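Local coordinates for abhydrolase domain-containing protein (PDB 5H3H) that probably hydrolyses esters as an alpha/beta-hydrolase-fold esterase, with a pocket that holds peracetic acid and a likely perhydrolase activity, at residues I5-D17 with A75-L87. Sequence-based numbering, arbitrary orientation.
Sequences IQAVDGTKIYVED and ASDINEVIQQLKL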
ATOM      1  N   ILE B   5      -7.136  11.410 -18.186  1.00 34.17           N
ATOM      2  CA  ILE B   5      -6.296  10.357 -17.700  1.00 32.89           C
ATOM      3  C   ILE B   5      -7.010   9.062 -17.980  1.00 31.26           C
ATOM      4  O   ILE B   5      -8.209   8.998 -17.808  1.00 26.48           O
ATOM      5  CB  ILE B   5      -6.033  10.517 -16.183  1.00 39.68           C
ATOM      6  CG1 ILE B   5      -4.854  11.452 -15.960  1.00 39.61           C
ATOM      7  CG2 ILE B   5      -5.715   9.171 -15.521  1.00 42.09           C
ATOM      8  CD1 ILE B   5      -4.997  12.825 -16.585  1.00 39.72           C
ATOM      9  N   GLN B   6      -6.274   8.021 -18.370  1.00 29.21           N
ATOM     10  CA  GLN B   6      -6.884   6.710 -18.574  1.00 28.02           C
ATOM     11  C   GLN B   6      -6.936   5.883 -17.277  1.00 26.67           C
ATOM     12  O   GLN B   6      -5.894   5.602 -16.712  1.00 22.64           O
ATOM     13  CB  GLN B   6      -6.121   5.920 -19.626  1.00 31.30           C
ATOM     14  CG  GLN B   6      -6.983   4.796 -20.150  1.00 36.12           C
ATOM     15  CD  GLN B   6      -6.240   3.853 -21.043  1.00 39.06           C
ATOM     16  OE1 GLN B   6      -5.482   3.008 -20.562  1.00 45.56           O
ATOM     17  NE2 GLN B   6      -6.471   3.964 -22.338  1.00 37.64           N
ATOM     18  N   ALA B   7      -8.135   5.478 -16.854  1.00 22.42           N
ATOM     19  CA  ALA B   7      -8.304   4.520 -15.733  1.00 25.57           C
ATOM     20  C   ALA B   7      -7.910   3.112 -16.157  1.00 26.48           C
ATOM     21  O   ALA B   7      -7.642   2.844 -17.349  1.00 25.70           O
ATOM     22  CB  ALA B   7      -9.748   4.521 -15.254  1.00 27.16           C
ATOM     23  N   VAL B   8      -7.901   2.189 -15.211  1.00 26.28           N
ATOM     24  CA  VAL B   8      -7.494   0.795 -15.550  1.00 27.82           C
ATOM     25  C   VAL B   8      -8.416   0.172 -16.566  1.00 27.38           C
ATOM     26  O   VAL B   8      -7.946  -0.474 -17.527  1.00 26.55           O
ATOM     27  CB  VAL B   8      -7.342  -0.059 -14.277  1.00 27.37           C
ATOM     28  CG1 VAL B   8      -7.180  -1.557 -14.553  1.00 26.58           C
ATOM     29  CG2 VAL B   8      -6.142   0.508 -13.479  1.00 29.34           C
ATOM     30  N   ASP B   9      -9.719   0.413 -16.379  1.00 27.10           N
ATOM     31  CA  ASP B   9     -10.712  -0.009 -17.360  1.00 26.99           C
ATOM     32  C   ASP B   9     -10.823   0.880 -18.618  1.00 26.47           C
ATOM     33  O   ASP B   9     -11.710   0.645 -19.397  1.00 26.89           O
ATOM     34  CB  ASP B   9     -12.069  -0.205 -16.705  1.00 28.94           C
ATOM     35  CG  ASP B   9     -12.711   1.106 -16.231  1.00 30.96           C
ATOM     36  OD1 ASP B   9     -12.267   2.218 -16.618  1.00 28.57           O
ATOM     37  OD2 ASP B   9     -13.676   0.979 -15.444  1.00 30.30           O
ATOM     38  N   GLY B  10      -9.957   1.859 -18.833  1.00 24.14           N
ATOM     39  CA  GLY B  10     -10.029   2.709 -20.040  1.00 25.01           C
ATOM     40  C   GLY B  10     -10.928   3.937 -19.945  1.00 26.90           C
ATOM     41  O   GLY B  10     -10.885   4.805 -20.829  1.00 27.27           O
ATOM     42  N   THR B  11     -11.763   4.018 -18.907  1.00 25.78           N
ATOM     43  CA  THR B  11     -12.588   5.223 -18.693  1.00 25.69           C
ATOM     44  C   THR B  11     -11.674   6.467 -18.732  1.00 26.99           C
ATOM     45  O   THR B  11     -10.612   6.422 -18.115  1.00 29.11           O
ATOM     46  CB  THR B  11     -13.223   5.181 -17.287  1.00 24.54           C
ATOM     47  OG1 THR B  11     -13.941   3.966 -17.095  1.00 21.18           O
ATOM     48  CG2 THR B  11     -14.205   6.345 -17.095  1.00 24.21           C
ATOM     49  N   LYS B  12     -12.045   7.530 -19.439  1.00 28.21           N
ATOM     50  CA  LYS B  12     -11.281   8.808 -19.442  1.00 26.07           C
ATOM     51  C   LYS B  12     -11.651   9.754 -18.264  1.00 30.98           C
ATOM     52  O   LYS B  12     -12.809  10.209 -18.171  1.00 26.99           O
ATOM     53  CB  LYS B  12     -11.525   9.577 -20.739  1.00 29.83           C
ATOM     54  CG  LYS B  12     -11.036   8.866 -21.986  1.00 34.67           C
ATOM     55  CD  LYS B  12     -11.025   9.775 -23.203  1.00 41.26           C
ATOM     56  CE  LYS B  12     -12.444  10.201 -23.614  1.00 47.45           C
ATOM     57  NZ  LYS B  12     -12.560  11.693 -23.708  1.00 53.41           N
ATOM     58  N   ILE B  13     -10.655  10.114 -17.436  1.00 26.59           N
ATOM     59  CA  ILE B  13     -10.848  10.929 -16.221  1.00 27.28           C
ATOM     60  C   ILE B  13     -10.383  12.336 -16.515  1.00 25.06           C
ATOM     61  O   ILE B  13      -9.219  12.541 -16.815  1.00 24.52           O
ATOM     62  CB  ILE B  13     -10.025  10.369 -15.005  1.00 25.85           C
ATOM     63  CG1 ILE B  13     -10.344   8.911 -14.724  1.00 27.27           C
ATOM     64  CG2 ILE B  13     -10.266  11.190 -13.740  1.00 29.08           C
ATOM     65  CD1 ILE B  13     -11.811   8.629 -14.458  1.00 27.69           C
ATOM     66  N   TYR B  14     -11.264  13.326 -16.382  1.00 20.26           N
ATOM     67  CA  TYR B  14     -10.886  14.714 -16.583  1.00 20.81           C
ATOM     68  C   TYR B  14     -10.139  15.201 -15.363  1.00 21.09           C
ATOM     69  O   TYR B  14     -10.543  14.907 -14.246  1.00 22.34           O
ATOM     70  CB  TYR B  14     -12.113  15.589 -16.796  1.00 21.57           C
ATOM     71  CG  TYR B  14     -11.762  17.016 -17.023  1.00 22.92           C
ATOM     72  CD1 TYR B  14     -11.208  17.413 -18.218  1.00 25.99           C
ATOM     73  CD2 TYR B  14     -11.929  17.966 -16.018  1.00 23.35           C
ATOM     74  CE1 TYR B  14     -10.855  18.723 -18.430  1.00 29.94           C
ATOM     75  CE2 TYR B  14     -11.575  19.283 -16.206  1.00 26.72           C
ATOM     76  CZ  TYR B  14     -11.023  19.658 -17.427  1.00 30.38           C
ATOM     77  OH  TYR B  14     -10.663  20.960 -17.698  1.00 31.58           O
ATOM     78  N   VAL B  15      -9.075  15.962 -15.578  1.00 21.01           N
ATOM     79  CA  VAL B  15      -8.336  16.606 -14.511  1.00 23.02           C
ATOM     80  C   VAL B  15      -8.047  18.062 -14.889  1.00 23.77           C
ATOM     81  O   VAL B  15      -7.490  18.344 -15.964  1.00 23.75           O
ATOM     82  CB  VAL B  15      -6.973  15.905 -14.278  1.00 24.74           C
ATOM     83  CG1 VAL B  15      -6.272  16.552 -13.089  1.00 27.67           C
ATOM     84  CG2 VAL B  15      -7.151  14.436 -14.033  1.00 26.45           C
ATOM     85  N   GLU B  16      -8.415  18.996 -14.003  1.00 24.05           N
ATOM     86  CA  GLU B  16      -8.101  20.377 -14.146  1.00 23.68           C
ATOM     87  C   GLU B  16      -6.694  20.546 -13.500  1.00 28.11           C
ATOM     88  O   GLU B  16      -6.516  20.578 -12.275  1.00 24.34           O
ATOM     89  CB  GLU B  16      -9.176  21.235 -13.435  1.00 28.01           C
ATOM     90  CG  GLU B  16      -9.131  22.723 -13.728  1.00 31.60           C
ATOM     91  CD  GLU B  16      -9.779  23.171 -15.057  1.00 35.38           C
ATOM     92  OE1 GLU B  16     -10.518  22.387 -15.678  1.00 37.85           O
ATOM     93  OE2 GLU B  16      -9.569  24.353 -15.474  1.00 32.13           O
ATOM     94  N   ASP B  17      -5.683  20.624 -14.345  1.00 29.44           N
ATOM     95  CA  ASP B  17      -4.303  20.657 -13.870  1.00 31.72           C
ATOM     96  C   ASP B  17      -3.788  22.079 -14.179  1.00 29.24           C
ATOM     97  O   ASP B  17      -3.661  22.457 -15.346  1.00 28.55           O
ATOM     98  CB  ASP B  17      -3.508  19.548 -14.555  1.00 34.10           C
ATOM     99  CG  ASP B  17      -1.973  19.605 -14.230  1.00 41.27           C
ATOM    100  OD1 ASP B  17      -1.557  20.389 -13.348  1.00 35.44           O
ATOM    101  OD2 ASP B  17      -1.176  18.845 -14.860  1.00 45.82           O
ATOM    102  N   ALA B  75     -10.444   4.883  -6.053  1.00 21.47           N
ATOM    103  CA  ALA B  75      -9.101   5.029  -5.528  1.00 23.75           C
ATOM    104  C   ALA B  75      -8.072   4.616  -6.587  1.00 24.59           C
ATOM    105  O   ALA B  75      -7.031   5.285  -6.728  1.00 23.94           O
ATOM    106  CB  ALA B  75      -8.920   4.214  -4.270  1.00 24.21           C
ATOM    107  N   SER B  76      -8.394   3.571  -7.356  1.00 22.78           N
ATOM    108  CA  SER B  76      -7.543   3.175  -8.521  1.00 23.79           C
ATOM    109  C   SER B  76      -7.441   4.305  -9.529  1.00 23.29           C
ATOM    110  O   SER B  76      -6.351   4.550 -10.069  1.00 22.40           O
ATOM    111  CB  SER B  76      -8.037   1.901  -9.194  1.00 23.55           C
ATOM    112  OG  SER B  76      -7.180   1.597 -10.271  1.00 25.89           O
ATOM    113  N   ASP B  77      -8.560   5.026  -9.755  1.00 21.52           N
ATOM    114  CA  ASP B  77      -8.531   6.174 -10.691  1.00 21.60           C
ATOM    115  C   ASP B  77      -7.643   7.238 -10.157  1.00 20.36           C
ATOM    116  O   ASP B  77      -6.897   7.845 -10.888  1.00 20.08           O
ATOM    117  CB  ASP B  77      -9.902   6.797 -11.022  1.00 23.71           C
ATOM    118  CG  ASP B  77     -10.881   5.820 -11.740  1.00 30.77           C
ATOM    119  OD1 ASP B  77     -10.452   4.803 -12.317  1.00 27.44           O
ATOM    120  OD2 ASP B  77     -12.118   6.060 -11.716  1.00 32.62           O
ATOM    121  N   ILE B  78      -7.694   7.481  -8.851  1.00 20.26           N
ATOM    122  CA  ILE B  78      -6.782   8.485  -8.287  1.00 21.65           C
ATOM    123  C   ILE B  78      -5.301   8.049  -8.473  1.00 21.09           C
ATOM    124  O   ILE B  78      -4.485   8.887  -8.787  1.00 19.68           O
ATOM    125  CB  ILE B  78      -7.062   8.791  -6.826  1.00 22.24           C
ATOM    126  CG1 ILE B  78      -8.532   9.297  -6.693  1.00 22.51           C
ATOM    127  CG2 ILE B  78      -6.051   9.787  -6.267  1.00 23.87           C
ATOM    128  CD1 ILE B  78      -8.985  10.306  -7.722  1.00 23.60           C
ATOM    129  N   ASN B  79      -5.031   6.769  -8.302  1.00 22.90           N
ATOM    130  CA  ASN B  79      -3.676   6.232  -8.520  1.00 24.01           C
ATOM    131  C   ASN B  79      -3.232   6.524  -9.909  1.00 23.74           C
ATOM    132  O   ASN B  79      -2.146   7.041 -10.102  1.00 26.45           O
ATOM    133  CB  ASN B  79      -3.588   4.739  -8.234  1.00 25.57           C
ATOM    134  CG  ASN B  79      -2.171   4.179  -8.450  1.00 28.75           C
ATOM    135  OD1 ASN B  79      -1.203   4.550  -7.749  1.00 27.38           O
ATOM    136  ND2 ASN B  79      -2.039   3.314  -9.444  1.00 28.91           N
ATOM    137  N   GLU B  80      -4.109   6.300 -10.884  1.00 22.05           N
ATOM    138  CA  GLU B  80      -3.800   6.683 -12.241  1.00 22.79           C
ATOM    139  C   GLU B  80      -3.518   8.171 -12.437  1.00 21.39           C
ATOM    140  O   GLU B  80      -2.579   8.529 -13.111  1.00 21.51           O
ATOM    141  CB  GLU B  80      -4.859   6.156 -13.234  1.00 25.50           C
ATOM    142  CG  GLU B  80      -4.963   4.646 -13.194  1.00 27.55           C
ATOM    143  CD  GLU B  80      -3.631   3.979 -13.521  1.00 33.25           C
ATOM    144  OE1 GLU B  80      -2.949   4.482 -14.475  1.00 33.20           O
ATOM    145  OE2 GLU B  80      -3.312   2.972 -12.833  1.00 38.36           O
ATOM    146  N   VAL B  81      -4.292   9.047 -11.824  1.00 21.13           N
ATOM    147  CA  VAL B  81      -4.062  10.460 -11.972  1.00 21.24           C
ATOM    148  C   VAL B  81      -2.636  10.810 -11.542  1.00 22.58           C
ATOM    149  O   VAL B  81      -1.893  11.455 -12.281  1.00 23.70           O
ATOM    150  CB  VAL B  81      -5.074  11.324 -11.127  1.00 22.92           C
ATOM    151  CG1 VAL B  81      -4.598  12.752 -11.038  1.00 20.03           C
ATOM    152  CG2 VAL B  81      -6.502  11.274 -11.719  1.00 25.13           C
ATOM    153  N   ILE B  82      -2.285  10.383 -10.344  1.00 21.83           N
ATOM    154  CA  ILE B  82      -0.994  10.704  -9.719  1.00 25.79           C
ATOM    155  C   ILE B  82       0.165  10.047 -10.520  1.00 28.10           C
ATOM    156  O   ILE B  82       1.130  10.738 -10.839  1.00 28.70           O
ATOM    157  CB  ILE B  82      -1.036  10.291  -8.228  1.00 25.94           C
ATOM    158  CG1 ILE B  82      -1.801  11.383  -7.446  1.00 27.51           C
ATOM    159  CG2 ILE B  82       0.338  10.084  -7.605  1.00 28.52           C
ATOM    160  CD1 ILE B  82      -2.204  10.987  -6.046  1.00 28.80           C
ATOM    161  N   GLN B  83       0.022   8.754 -10.857  1.00 29.48           N
ATOM    162  CA  GLN B  83       1.070   7.998 -11.600  1.00 30.62           C
ATOM    163  C   GLN B  83       1.286   8.566 -12.987  1.00 32.45           C
ATOM    164  O   GLN B  83       2.427   8.877 -13.346  1.00 35.49           O
ATOM    165  CB  GLN B  83       0.738   6.498 -11.693  1.00 32.51           C
ATOM    166  CG  GLN B  83       1.102   5.743 -10.435  1.00 40.43           C
ATOM    167  CD  GLN B  83       1.112   4.235 -10.613  1.00 48.92           C
ATOM    168  OE1 GLN B  83       0.605   3.693 -11.606  1.00 50.85           O
ATOM    169  NE2 GLN B  83       1.693   3.543  -9.635  1.00 52.82           N
ATOM    170  N   GLN B  84       0.215   8.768 -13.754  1.00 27.31           N
ATOM    171  CA  GLN B  84       0.331   9.374 -15.136  1.00 26.96           C
ATOM    172  C   GLN B  84       0.730  10.842 -15.190  1.00 27.67           C
ATOM    173  O   GLN B  84       1.347  11.279 -16.158  1.00 30.99           O
ATOM    174  CB  GLN B  84      -0.956   9.191 -15.933  1.00 26.66           C
ATOM    175  CG  GLN B  84      -1.218   7.725 -16.141  1.00 25.38           C
ATOM    176  CD  GLN B  84      -2.549   7.412 -16.759  1.00 25.12           C
ATOM    177  OE1 GLN B  84      -3.172   6.428 -16.362  1.00 27.78           O
ATOM    178  NE2 GLN B  84      -2.970   8.195 -17.759  1.00 25.15           N
ATOM    179  N   LEU B  85       0.383  11.645 -14.183  1.00 27.44           N
ATOM    180  CA  LEU B  85       0.885  13.024 -14.145  1.00 26.90           C
ATOM    181  C   LEU B  85       2.231  13.081 -13.381  1.00 25.71           C
ATOM    182  O   LEU B  85       2.820  14.155 -13.267  1.00 25.34           O
ATOM    183  CB  LEU B  85      -0.112  13.964 -13.469  1.00 30.92           C
ATOM    184  CG  LEU B  85      -1.461  14.210 -14.168  1.00 31.02           C
ATOM    185  CD1 LEU B  85      -2.280  15.136 -13.271  1.00 29.08           C
ATOM    186  CD2 LEU B  85      -1.288  14.833 -15.550  1.00 30.66           C
ATOM    187  N   LYS B  86       2.689  11.950 -12.842  1.00 26.32           N
ATOM    188  CA  LYS B  86       4.042  11.818 -12.247  1.00 31.99           C
ATOM    189  C   LYS B  86       4.253  12.822 -11.111  1.00 31.39           C
ATOM    190  O   LYS B  86       5.222  13.573 -11.080  1.00 29.03           O
ATOM    191  CB  LYS B  86       5.123  11.934 -13.343  1.00 37.90           C
ATOM    192  CG  LYS B  86       5.163  10.733 -14.301  1.00 42.53           C
ATOM    193  CD  LYS B  86       6.141   9.656 -13.817  1.00 46.26           C
ATOM    194  CE  LYS B  86       5.815   8.273 -14.354  1.00 50.27           C
ATOM    195  NZ  LYS B  86       4.735   7.606 -13.552  1.00 49.50           N
ATOM    196  N   LEU B  87       3.269  12.843 -10.199  1.00 30.13           N
ATOM    197  CA  LEU B  87       3.269  13.747  -9.097  1.00 30.24           C
ATOM    198  C   LEU B  87       3.924  13.060  -7.913  1.00 27.92           C
ATOM    199  O   LEU B  87       3.728  11.874  -7.684  1.00 29.40           O
ATOM    200  CB  LEU B  87       1.816  14.106  -8.719  1.00 32.09           C
ATOM    201  CG  LEU B  87       0.905  14.768  -9.743  1.00 28.53           C
ATOM    202  CD1 LEU B  87      -0.459  15.030  -9.061  1.00 26.65           C
ATOM    203  CD2 LEU B  87       1.547  16.053 -10.236  1.00 29.25           C
TER
HETATM  204  O   HOH W   1      -8.649   3.019 -12.495  1.00 25.38           O
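V81 meets V15 tip to tip, with CG2 of V81 4.0 Å from CG2 of V15. The same V81 methyl also lies near I13 CG2 and I5 CG2, so one helix residue packs against both strands of the 5-17 hairpin. L85 CD1 sits 4.2 Å from V15 CG1, and L85 CD2 approaches I5 CD1. D17 reaches L85 from the strand side, but its carboxylate is held by a salt bridge to R50. I5 CG2 lies anti to the backbone N, which turns it toward the helix, 3.9 Å from E80 CB. The I5 and Q84 side chains run alongside each other, pointing opposite ways.

Toward the start of the helix segment the contact turns polar, around D77. Its OD1 is against A7 CB, a tight 3.0 Å contact. Its OD2 is 3.8 Å from I13 CD1, and the side chains cross at about a right angle. CG of D77 stands beside its own backbone N (chi1 -62°), which turns the carboxylate toward both methyls. One water links the segments: it accepts from V8 N at 2.9 Å, donates to D77 OD1 and bonds S76 OG. R57 makes salt bridges to D77 OD2 and D9 OD2, tying the helix to the turn. An alanine in place of D77 would probably cost the water the carboxylate oxygen it donates to and leave R57 without one of its two carboxylates.

The type I turn from A7 to G10 shapes this end. D9 OD1 accepts from T11 N at 3.0 Å, an Asx turn.

Strand 12-17 crosses the helix axis at -60°, 10.1 Å away. Helix 71-85 packs on one face of the alpha/beta hydrolase sheet. V81 and I78 also touch V54 of strand 50-54, and I82 and A75 pack on helix 97-109.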